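Local structure of peptidase (Yersinia bercovieri, 5NYW) at residues T72-V77 with T85-T90; N113-G118 with F146-S151; L193-Y198 with Y209-D214. The protein is of uncertain function but, as an ancestral beta-subunit (Anbu) of the proteasome and HslV family of Ntn-hydrolases, is probably a self-assembling peptidase. All blocks are in the same frame, centred on the assembly; numbering follows the deposited sequence.

Contact 1 (T72-V77 with T85-T90); sequences TNLMNV and TLLGET
L86 of the helical segment T85-T90 pushes its CD2 methyl against the loop T72-V77, 3.6 Å from the backbone N of L74 and equally close to CD2 of L74. With CG anti to the backbone N (chi1 -178°), the L86 side chain reaches across to the turn, and CG1 of V77 borders the same methyl at 4.2 Å. L74 meets L87 at about a right angle, its CD2 lying 3.9 Å from CD1 of L87; the close-packed part is made by L74, L87 and V77, which are buried, round the CD2 methyl of L86. No hydrogen bond joins the two segments, and bonds within the loop help to hold its shape. OD1 of N73 accepts from the backbone N of M75 at 2.7 Å, an Asx turn, while OD1 of N76 takes the backbone N-H of N73 almost straight (172°). The solvent side is looser: at exposed T72 the closest approach is the carbonyl O, 4.2 Å from CD1 of L86. On the helix, L86 O takes both the backbone N and OG1 of T90. The loop leads from helix 52-65 into helix 80-98; L62 of the former touches L74 and L87, and R42 of strand 42-50 binds the carbonyls of L74 and V77.

Contact 2 (N113-G118 with F146-S151); sequences NLLLGG and FQIGES
L115 and I148 interlock between the two sheets of the Ntn-hydrolase sandwich, in which helices cover a pair of facing beta sheets. Strand segment N113-G118 belongs to one sheet and F146-G149 to the other; their axes come within 7.4 Å at 146° between chain directions, too far for backbone pairing, and no hydrogen bond crosses. The contact is made by side-chain packing, mainly of L115, I148 and F146, with CB of N113.

I148 can be followed outward. Its CB lies near CB of N113, and the chain divides there. The CG2 branch packs 3.7 Å from CB of N113 and also touches CD2 of L115. CG1, placed between the backbone N and the carbonyl carbon (chi1 57°), passes CG of L115, and the extended chi2 carries CD1 to strand 112-120, where it meets CG of L115. L115 and I148 thus slide past each other in opposite directions. The amide of N113 turns to another partner: its OD1 accepts from NE2 of H129 on strand 126-130.

Further along, L115 crosses F146 obliquely. Its CD2 rests 3.6 Å from CB of F146, and its CD1 lies at the same distance from the F146 carbonyl O, while the aromatic ring leads away toward L127. A49 of strand 42-50 and H129 also touch I148, so neighbouring strands extend the layer. The shortest approach of I148 to N113-G118 is that of CD1 to the carbonyl O of N113, 3.5 Å.

Contact 3 (L193-Y198 with Y209-D214); sequences LDVMIY and YRITED
D194 and R210 stand side by side on one face of an antiparallel beta hairpin, pointing the same way, with carboxylate and guanidinium planes only 26° apart. NE of R210 gives a nearly straight bond (164°) to the syn side of D194 OD1 at 3.1 Å, with the oxygen close to the guanidinium plane; NH1 reaches OD2 more weakly at 3.4 Å. The arginine starts with CG anti to its own N (chi1 169°) and bends at chi3, which brings its edge round to the carboxylate. The strongest polar partner of R210 is D142 of a neighbouring subunit, which forms a salt bridge with NH2, so the guanidinium links this hairpin to the assembly.

The other face carries L193, V195, Y209 and I211. V195 crosses Y209 obliquely: its CG2 sits 3.5 Å from CB of Y209 and near the ring plane, at the ring's edge. Against I211 it lies at about a right angle, with CG1 3.8 Å from CD1 of the isoleucine, while L193 and I211 meet at their CB atoms. L241 of a different neighbouring subunit packs on Y209 and I211.

In the backbone, L193 with I211 and V195 with Y209 are hydrogen-bonded pairs, and D194 with R210 is the non-hydrogen-bonded pair between them. The V195 N to Y209 O bond measures 2.9 Å. Strand 193-199 also pairs with strand 11-23, and the face with L193, V195, Y209 and I211 is covered by helices 168-185 and 216-234 through M179, M172 and F218.

How the contacts relate
The contacts follow one another along the chain, each closing before the next opens, and together span the layers of the fold. Contact 1 lies in the helical layer, where helix 80-98 covers the five-stranded sheet; contact 2 joins that sheet to the six-stranded one; contact 3 is a hairpin within the latter, beneath helices 168-185 and 216-234. Centres of contacts 1 and 2 are 18 Å apart, yet they touch, CD2 of L87 lying 4.1 Å from CB of L116. Contacts 2 and 3, 16 Å between centres, share the six-stranded sheet without touching; the centres of contacts 1 and 3 are 27 Å apart. All three reach other subunits of the 14-chain assembly, for example at T85, E150 and R210.

Contact 1 (T72-V77 with T85-T90)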
loop_
_atom_site.group_PDB
_atom_site.type_symbol
_atom_site.label_atom_id
_atom_site.label_comp_id
_atom_site.label_asym_id
_atom_site.label_seq_id
_atom_site.Cartn_x
_atom_site.Cartn_y
_atom_site.Cartn_z
ATOM N N THR L 72 -15.889 -13.625 -27.673
ATOM C CA THR L 72 -16.412 -14.827 -27.047
ATOM C C THR L 72 -17.838 -14.544 -26.525
ATOM O O THR L 72 -18.062 -13.573 -25.800
ATOM C CB THR L 72 -15.463 -15.340 -25.940
ATOM O OG1 THR L 72 -16.119 -16.365 -25.177
ATOM C CG2 THR L 72 -15.012 -14.197 -25.024
ATOM N N ASN L 73 -18.800 -15.384 -26.909
ATOM C CA ASN L 73 -20.188 -15.183 -26.499
ATOM C C ASN L 73 -20.892 -16.514 -26.315
ATOM O O ASN L 73 -20.321 -17.561 -26.606
ATOM C CB ASN L 73 -20.953 -14.320 -27.515
ATOM C CG ASN L 73 -21.043 -14.961 -28.892
ATOM O OD1 ASN L 73 -21.445 -16.116 -29.028
ATOM N ND2 ASN L 73 -20.665 -14.211 -29.921
ATOM N N LEU L 74 -22.147 -16.470 -25.879
ATOM C CA LEU L 74 -22.881 -17.691 -25.544
ATOM C C LEU L 74 -23.166 -18.569 -26.763
ATOM O O LEU L 74 -23.570 -19.716 -26.614
ATOM C CB LEU L 74 -24.195 -17.332 -24.836
ATOM C CG LEU L 74 -24.055 -16.864 -23.380
ATOM C CD1 LEU L 74 -25.391 -16.473 -22.768
ATOM C CD2 LEU L 74 -23.432 -17.980 -22.548
ATOM N N MET L 75 -22.928 -18.049 -27.962
ATOM C CA MET L 75 -23.158 -18.829 -29.173
ATOM C C MET L 75 -21.918 -19.582 -29.645
ATOM O O MET L 75 -22.026 -20.526 -30.433
ATOM C CB MET L 75 -23.690 -17.928 -30.280
ATOM C CG MET L 75 -25.007 -17.319 -29.862
ATOM S SD MET L 75 -26.258 -18.548 -29.436
ATOM C CE MET L 75 -26.738 -19.119 -31.057
ATOM N N ASN L 76 -20.743 -19.134 -29.204
ATOM C CA ASN L 76 -19.496 -19.789 -29.596
ATOM C C ASN L 76 -18.687 -20.438 -28.449
ATOM O O ASN L 76 -17.574 -20.899 -28.681
ATOM C CB ASN L 76 -18.610 -18.806 -30.371
ATOM C CG ASN L 76 -18.231 -17.579 -29.561
ATOM O OD1 ASN L 76 -18.021 -17.650 -28.345
ATOM N ND2 ASN L 76 -18.136 -16.434 -30.243
ATOM N N VAL L 77 -19.212 -20.459 -27.222
ATOM C CA VAL L 77 -18.544 -21.217 -26.158
ATOM C C VAL L 77 -18.722 -22.704 -26.494
ATOM O O VAL L 77 -19.775 -23.123 -26.995
ATOM C CB VAL L 77 -19.092 -20.929 -24.721
ATOM C CG1 VAL L 77 -18.715 -19.520 -24.270
ATOM C CG2 VAL L 77 -20.599 -21.126 -24.638
ATOM N N THR L 85 -18.589 -19.763 -16.966
ATOM C CA THR L 85 -17.521 -18.802 -16.671
ATOM C C THR L 85 -17.881 -17.458 -17.323
ATOM O O THR L 85 -17.598 -16.396 -16.773
ATOM C CB THR L 85 -16.106 -19.253 -17.138
ATOM O OG1 THR L 85 -16.035 -19.329 -18.565
ATOM C CG2 THR L 85 -15.729 -20.574 -16.520
ATOM N N LEU L 86 -18.484 -17.521 -18.510
ATOM C CA LEU L 86 -18.869 -16.322 -19.239
ATOM C C LEU L 86 -19.922 -15.510 -18.479
ATOM O O LEU L 86 -19.840 -14.284 -18.387
ATOM C CB LEU L 86 -19.391 -16.698 -20.626
ATOM C CG LEU L 86 -19.788 -15.505 -21.497
ATOM C CD1 LEU L 86 -18.562 -14.646 -21.774
ATOM C CD2 LEU L 86 -20.452 -15.936 -22.799
ATOM N N LEU L 87 -20.916 -16.189 -17.931
ATOM C CA LEU L 87 -21.927 -15.518 -17.116
ATOM C C LEU L 87 -21.290 -14.884 -15.873
ATOM O O LEU L 87 -21.622 -13.768 -15.487
ATOM C CB LEU L 87 -23.026 -16.500 -16.706
ATOM C CG LEU L 87 -24.306 -16.302 -17.504
ATOM C CD1 LEU L 87 -24.054 -16.674 -18.956
ATOM C CD2 LEU L 87 -25.380 -17.161 -16.929
ATOM N N GLY L 88 -20.389 -15.623 -15.240
ATOM C CA GLY L 88 -19.709 -15.131 -14.063
ATOM C C GLY L 88 -18.956 -13.846 -14.343
ATOM O O GLY L 88 -18.984 -12.922 -13.523
ATOM N N GLU L 89 -18.291 -13.788 -15.501
ATOM C CA GLU L 89 -17.560 -12.600 -15.927
ATOM C C GLU L 89 -18.518 -11.448 -16.183
ATOM O O GLU L 89 -18.229 -10.301 -15.825
ATOM C CB GLU L 89 -16.721 -12.889 -17.189
ATOM C CG GLU L 89 -15.567 -13.848 -16.942
ATOM C CD GLU L 89 -14.902 -14.331 -18.212
ATOM O OE1 GLU L 89 -15.343 -13.917 -19.304
ATOM O OE2 GLU L 89 -13.963 -15.160 -18.115
ATOM N N THR L 90 -19.663 -11.752 -16.796
ATOM C CA THR L 90 -20.643 -10.721 -17.116
ATOM C C THR L 90 -21.320 -10.225 -15.817
ATOM O O THR L 90 -21.712 -9.060 -15.724
ATOM C CB THR L 90 -21.710 -11.226 -18.102
ATOM O OG1 THR L 90 -21.089 -11.983 -19.139
ATOM C CG2 THR L 90 -22.474 -10.051 -18.703
#

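Contact 2 (N113-G118 with F146-S151)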
loop_
_atom_site.group_PDB
_atom_site.type_symbol
_atom_site.label_atom_id
_atom_site.label_comp_id
_atom_site.label_asym_id
_atom_site.label_seq_id
_atom_site.Cartn_x
_atom_site.Cartn_y
_atom_site.Cartn_z
ATOM N N ASN L 113 -28.557 -13.541 -8.410
ATOM C CA ASN L 113 -28.276 -14.954 -8.579
ATOM C C ASN L 113 -28.891 -15.355 -9.903
ATOM O O ASN L 113 -29.936 -14.813 -10.296
ATOM C CB ASN L 113 -28.840 -15.803 -7.426
ATOM C CG ASN L 113 -27.949 -15.798 -6.196
ATOM O OD1 ASN L 113 -27.151 -16.712 -5.999
ATOM N ND2 ASN L 113 -28.088 -14.776 -5.357
ATOM N N LEU L 114 -28.216 -16.259 -10.607
ATOM C CA LEU L 114 -28.698 -16.750 -11.885
ATOM C C LEU L 114 -28.695 -18.264 -11.938
ATOM O O LEU L 114 -27.890 -18.908 -11.261
ATOM C CB LEU L 114 -27.849 -16.201 -13.034
ATOM C CG LEU L 114 -27.730 -14.684 -13.113
ATOM C CD1 LEU L 114 -26.817 -14.323 -14.235
ATOM C CD2 LEU L 114 -29.085 -14.113 -13.366
ATOM N N LEU L 115 -29.603 -18.822 -12.741
ATOM C CA LEU L 115 -29.538 -20.234 -13.108
ATOM C C LEU L 115 -29.269 -20.339 -14.614
ATOM O O LEU L 115 -29.801 -19.562 -15.424
ATOM C CB LEU L 115 -30.821 -20.976 -12.722
ATOM C CG LEU L 115 -31.116 -21.058 -11.219
ATOM C CD1 LEU L 115 -32.291 -21.952 -10.949
ATOM C CD2 LEU L 115 -29.908 -21.511 -10.418
ATOM N N LEU L 116 -28.393 -21.272 -14.963
ATOM C CA LEU L 116 -28.007 -21.541 -16.339
ATOM C C LEU L 116 -28.115 -23.011 -16.613
ATOM O O LEU L 116 -27.456 -23.803 -15.958
ATOM C CB LEU L 116 -26.580 -21.084 -16.598
ATOM C CG LEU L 116 -25.916 -21.552 -17.894
ATOM C CD1 LEU L 116 -26.543 -20.891 -19.125
ATOM C CD2 LEU L 116 -24.420 -21.283 -17.811
ATOM N N GLY L 117 -28.958 -23.391 -17.562
ATOM C CA GLY L 117 -29.145 -24.800 -17.831
ATOM C C GLY L 117 -29.355 -25.063 -19.296
ATOM O O GLY L 117 -29.814 -24.196 -20.033
ATOM N N GLY L 118 -29.035 -26.269 -19.731
ATOM C CA GLY L 118 -29.286 -26.611 -21.111
ATOM C C GLY L 118 -28.330 -27.619 -21.686
ATOM O O GLY L 118 -27.714 -28.418 -20.954
ATOM N N PHE L 146 -31.826 -26.538 -8.510
ATOM C CA PHE L 146 -31.416 -25.298 -7.830
ATOM C C PHE L 146 -32.599 -24.361 -7.675
ATOM O O PHE L 146 -33.473 -24.322 -8.535
ATOM C CB PHE L 146 -30.327 -24.558 -8.611
ATOM C CG PHE L 146 -29.007 -25.236 -8.602
ATOM C CD1 PHE L 146 -28.483 -25.746 -7.435
ATOM C CD2 PHE L 146 -28.280 -25.367 -9.781
ATOM C CE1 PHE L 146 -27.239 -26.385 -7.438
ATOM C CE2 PHE L 146 -27.048 -25.999 -9.793
ATOM C CZ PHE L 146 -26.522 -26.511 -8.619
ATOM N N GLN L 147 -32.627 -23.582 -6.602
ATOM C CA GLN L 147 -33.641 -22.540 -6.499
ATOM C C GLN L 147 -32.972 -21.180 -6.270
ATOM O O GLN L 147 -31.987 -21.086 -5.538
ATOM C CB GLN L 147 -34.612 -22.826 -5.353
ATOM C CG GLN L 147 -35.176 -24.229 -5.274
ATOM C CD GLN L 147 -35.982 -24.413 -3.989
ATOM O OE1 GLN L 147 -35.407 -24.643 -2.927
ATOM N NE2 GLN L 147 -37.309 -24.327 -4.081
ATOM N N ILE L 148 -33.531 -20.123 -6.854
ATOM C CA ILE L 148 -33.129 -18.753 -6.517
ATOM C C ILE L 148 -34.389 -17.917 -6.202
ATOM O O ILE L 148 -35.504 -18.285 -6.600
ATOM C CB ILE L 148 -32.294 -18.097 -7.660
ATOM C CG1 ILE L 148 -33.053 -18.088 -8.992
ATOM C CG2 ILE L 148 -30.958 -18.839 -7.827
ATOM C CD1 ILE L 148 -32.261 -17.446 -10.169
ATOM N N GLY L 149 -34.220 -16.810 -5.477
ATOM C CA GLY L 149 -35.347 -15.999 -5.049
ATOM C C GLY L 149 -36.022 -16.555 -3.803
ATOM O O GLY L 149 -35.368 -17.174 -2.958
ATOM N N GLU L 150 -37.334 -16.347 -3.696
ATOM C CA GLU L 150 -38.094 -16.824 -2.539
ATOM C C GLU L 150 -38.367 -18.314 -2.660
ATOM O O GLU L 150 -39.383 -18.721 -3.216
ATOM C CB GLU L 150 -39.412 -16.070 -2.401
ATOM C CG GLU L 150 -39.298 -14.686 -1.765
ATOM C CD GLU L 150 -38.794 -14.694 -0.316
ATOM O OE1 GLU L 150 -39.001 -15.684 0.411
ATOM O OE2 GLU L 150 -38.194 -13.684 0.102
ATOM N N SER L 151 -37.470 -19.123 -2.110
ATOM C CA SER L 151 -37.388 -20.533 -2.472
ATOM C C SER L 151 -37.772 -21.523 -1.401
ATOM O O SER L 151 -37.941 -22.703 -1.694
ATOM C CB SER L 151 -35.965 -20.867 -2.864
ATOM O OG SER L 151 -35.147 -20.685 -1.719
#

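Contact 3 (L193-Y198 with Y209-D214)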
loop_
_atom_site.group_PDB
_atom_site.type_symbol
_atom_site.label_atom_id
_atom_site.label_comp_id
_atom_site.label_asym_id
_atom_site.label_seq_id
_atom_site.Cartn_x
_atom_site.Cartn_y
_atom_site.Cartn_z
ATOM N N LEU L 193 -46.512 -17.055 -14.923
ATOM C CA LEU L 193 -45.333 -17.902 -14.834
ATOM C C LEU L 193 -44.707 -18.048 -16.205
ATOM O O LEU L 193 -45.370 -17.867 -17.227
ATOM C CB LEU L 193 -45.698 -19.283 -14.290
ATOM C CG LEU L 193 -46.339 -19.444 -12.916
ATOM C CD1 LEU L 193 -46.486 -20.935 -12.606
ATOM C CD2 LEU L 193 -45.576 -18.702 -11.796
ATOM N N ASP L 194 -43.418 -18.340 -16.234
ATOM C CA ASP L 194 -42.777 -18.740 -17.484
ATOM C C ASP L 194 -42.110 -20.067 -17.211
ATOM O O ASP L 194 -41.336 -20.196 -16.262
ATOM C CB ASP L 194 -41.789 -17.678 -17.967
ATOM C CG ASP L 194 -42.494 -16.401 -18.452
ATOM O OD1 ASP L 194 -43.374 -16.461 -19.352
ATOM O OD2 ASP L 194 -42.186 -15.327 -17.897
ATOM N N VAL L 195 -42.499 -21.074 -17.984
ATOM C CA VAL L 195 -42.016 -22.433 -17.810
ATOM C C VAL L 195 -41.496 -23.042 -19.119
ATOM O O VAL L 195 -41.794 -22.566 -20.216
ATOM C CB VAL L 195 -43.135 -23.345 -17.245
ATOM C CG1 VAL L 195 -43.737 -22.764 -15.970
ATOM C CG2 VAL L 195 -44.215 -23.568 -18.283
ATOM N N MET L 196 -40.696 -24.091 -18.997
ATOM C CA MET L 196 -40.215 -24.808 -20.162
ATOM C C MET L 196 -39.767 -26.229 -19.852
ATOM O O MET L 196 -39.171 -26.488 -18.813
ATOM C CB MET L 196 -39.068 -24.056 -20.817
ATOM C CG MET L 196 -38.421 -24.861 -21.907
ATOM S SD MET L 196 -37.218 -23.924 -22.796
ATOM C CE MET L 196 -36.310 -25.248 -23.592
ATOM N N ILE L 197 -40.074 -27.150 -20.751
ATOM C CA ILE L 197 -39.511 -28.484 -20.693
ATOM C C ILE L 197 -38.511 -28.653 -21.839
ATOM O O ILE L 197 -38.848 -28.409 -22.999
ATOM C CB ILE L 197 -40.579 -29.557 -20.813
ATOM C CG1 ILE L 197 -41.570 -29.460 -19.660
ATOM C CG2 ILE L 197 -39.919 -30.925 -20.924
ATOM C CD1 ILE L 197 -42.710 -30.460 -19.760
ATOM N N TYR L 198 -37.279 -29.033 -21.509
ATOM C CA TYR L 198 -36.276 -29.337 -22.523
ATOM C C TYR L 198 -35.896 -30.808 -22.495
ATOM O O TYR L 198 -35.173 -31.258 -21.598
ATOM C CB TYR L 198 -35.007 -28.508 -22.334
ATOM C CG TYR L 198 -33.949 -28.906 -23.345
ATOM C CD1 TYR L 198 -33.949 -28.374 -24.633
ATOM C CD2 TYR L 198 -32.980 -29.858 -23.030
ATOM C CE1 TYR L 198 -33.002 -28.756 -25.558
ATOM C CE2 TYR L 198 -32.040 -30.246 -23.947
ATOM C CZ TYR L 198 -32.049 -29.692 -25.210
ATOM O OH TYR L 198 -31.086 -30.090 -26.109
ATOM N N TYR L 209 -43.665 -22.187 -22.278
ATOM C CA TYR L 209 -45.059 -21.813 -22.015
ATOM C C TYR L 209 -45.206 -20.633 -21.058
ATOM O O TYR L 209 -44.526 -20.573 -20.030
ATOM C CB TYR L 209 -45.791 -23.010 -21.407
ATOM C CG TYR L 209 -45.771 -24.265 -22.239
ATOM C CD1 TYR L 209 -46.439 -24.338 -23.454
ATOM C CD2 TYR L 209 -45.021 -25.371 -21.837
ATOM C CE1 TYR L 209 -46.405 -25.500 -24.223
ATOM C CE2 TYR L 209 -44.974 -26.528 -22.604
ATOM C CZ TYR L 209 -45.670 -26.583 -23.792
ATOM O OH TYR L 209 -45.630 -27.730 -24.547
ATOM N N ARG L 210 -46.149 -19.741 -21.352
ATOM C CA ARG L 210 -46.542 -18.712 -20.386
ATOM C C ARG L 210 -47.828 -19.092 -19.651
ATOM O O ARG L 210 -48.877 -19.303 -20.257
ATOM C CB ARG L 210 -46.729 -17.342 -21.054
ATOM C CG ARG L 210 -47.386 -16.319 -20.114
ATOM C CD ARG L 210 -47.027 -14.886 -20.421
ATOM N NE ARG L 210 -45.707 -14.501 -19.924
ATOM C CZ ARG L 210 -45.298 -13.239 -19.837
ATOM N NH1 ARG L 210 -44.093 -12.951 -19.369
ATOM N NH2 ARG L 210 -46.100 -12.259 -20.211
ATOM N N ILE L 211 -47.746 -19.171 -18.334
ATOM C CA ILE L 211 -48.898 -19.548 -17.533
ATOM C C ILE L 211 -49.534 -18.363 -16.829
ATOM O O ILE L 211 -48.999 -17.852 -15.842
ATOM C CB ILE L 211 -48.494 -20.605 -16.515
ATOM C CG1 ILE L 211 -48.087 -21.881 -17.260
ATOM C CG2 ILE L 211 -49.633 -20.894 -15.558
ATOM C CD1 ILE L 211 -47.467 -22.907 -16.393
ATOM N N THR L 212 -50.703 -17.955 -17.322
ATOM C CA THR L 212 -51.438 -16.846 -16.717
ATOM C C THR L 212 -52.449 -17.396 -15.750
ATOM O O THR L 212 -52.577 -18.614 -15.614
ATOM C CB THR L 212 -52.213 -16.001 -17.724
ATOM O OG1 THR L 212 -53.363 -16.732 -18.170
ATOM C CG2 THR L 212 -51.324 -15.575 -18.891
ATOM N N GLU L 213 -53.156 -16.480 -15.093
ATOM C CA GLU L 213 -54.219 -16.795 -14.135
ATOM C C GLU L 213 -55.351 -17.615 -14.791
ATOM O O GLU L 213 -56.105 -18.312 -14.115
ATOM C CB GLU L 213 -54.794 -15.499 -13.534
ATOM C CG GLU L 213 -55.426 -14.587 -14.607
ATOM C CD GLU L 213 -55.887 -13.221 -14.098
ATOM O OE1 GLU L 213 -56.090 -13.067 -12.877
ATOM O OE2 GLU L 213 -56.070 -12.304 -14.933
ATOM N N ASP L 214 -55.467 -17.510 -16.113
ATOM C CA ASP L 214 -56.541 -18.156 -16.858
ATOM C C ASP L 214 -56.160 -19.535 -17.352
ATOM O O ASP L 214 -56.997 -20.254 -17.896
ATOM C CB ASP L 214 -56.937 -17.284 -18.043
ATOM C CG ASP L 214 -57.447 -15.938 -17.611
ATOM O OD1 ASP L 214 -58.021 -15.859 -16.507
ATOM O OD2 ASP L 214 -57.250 -14.953 -18.347
#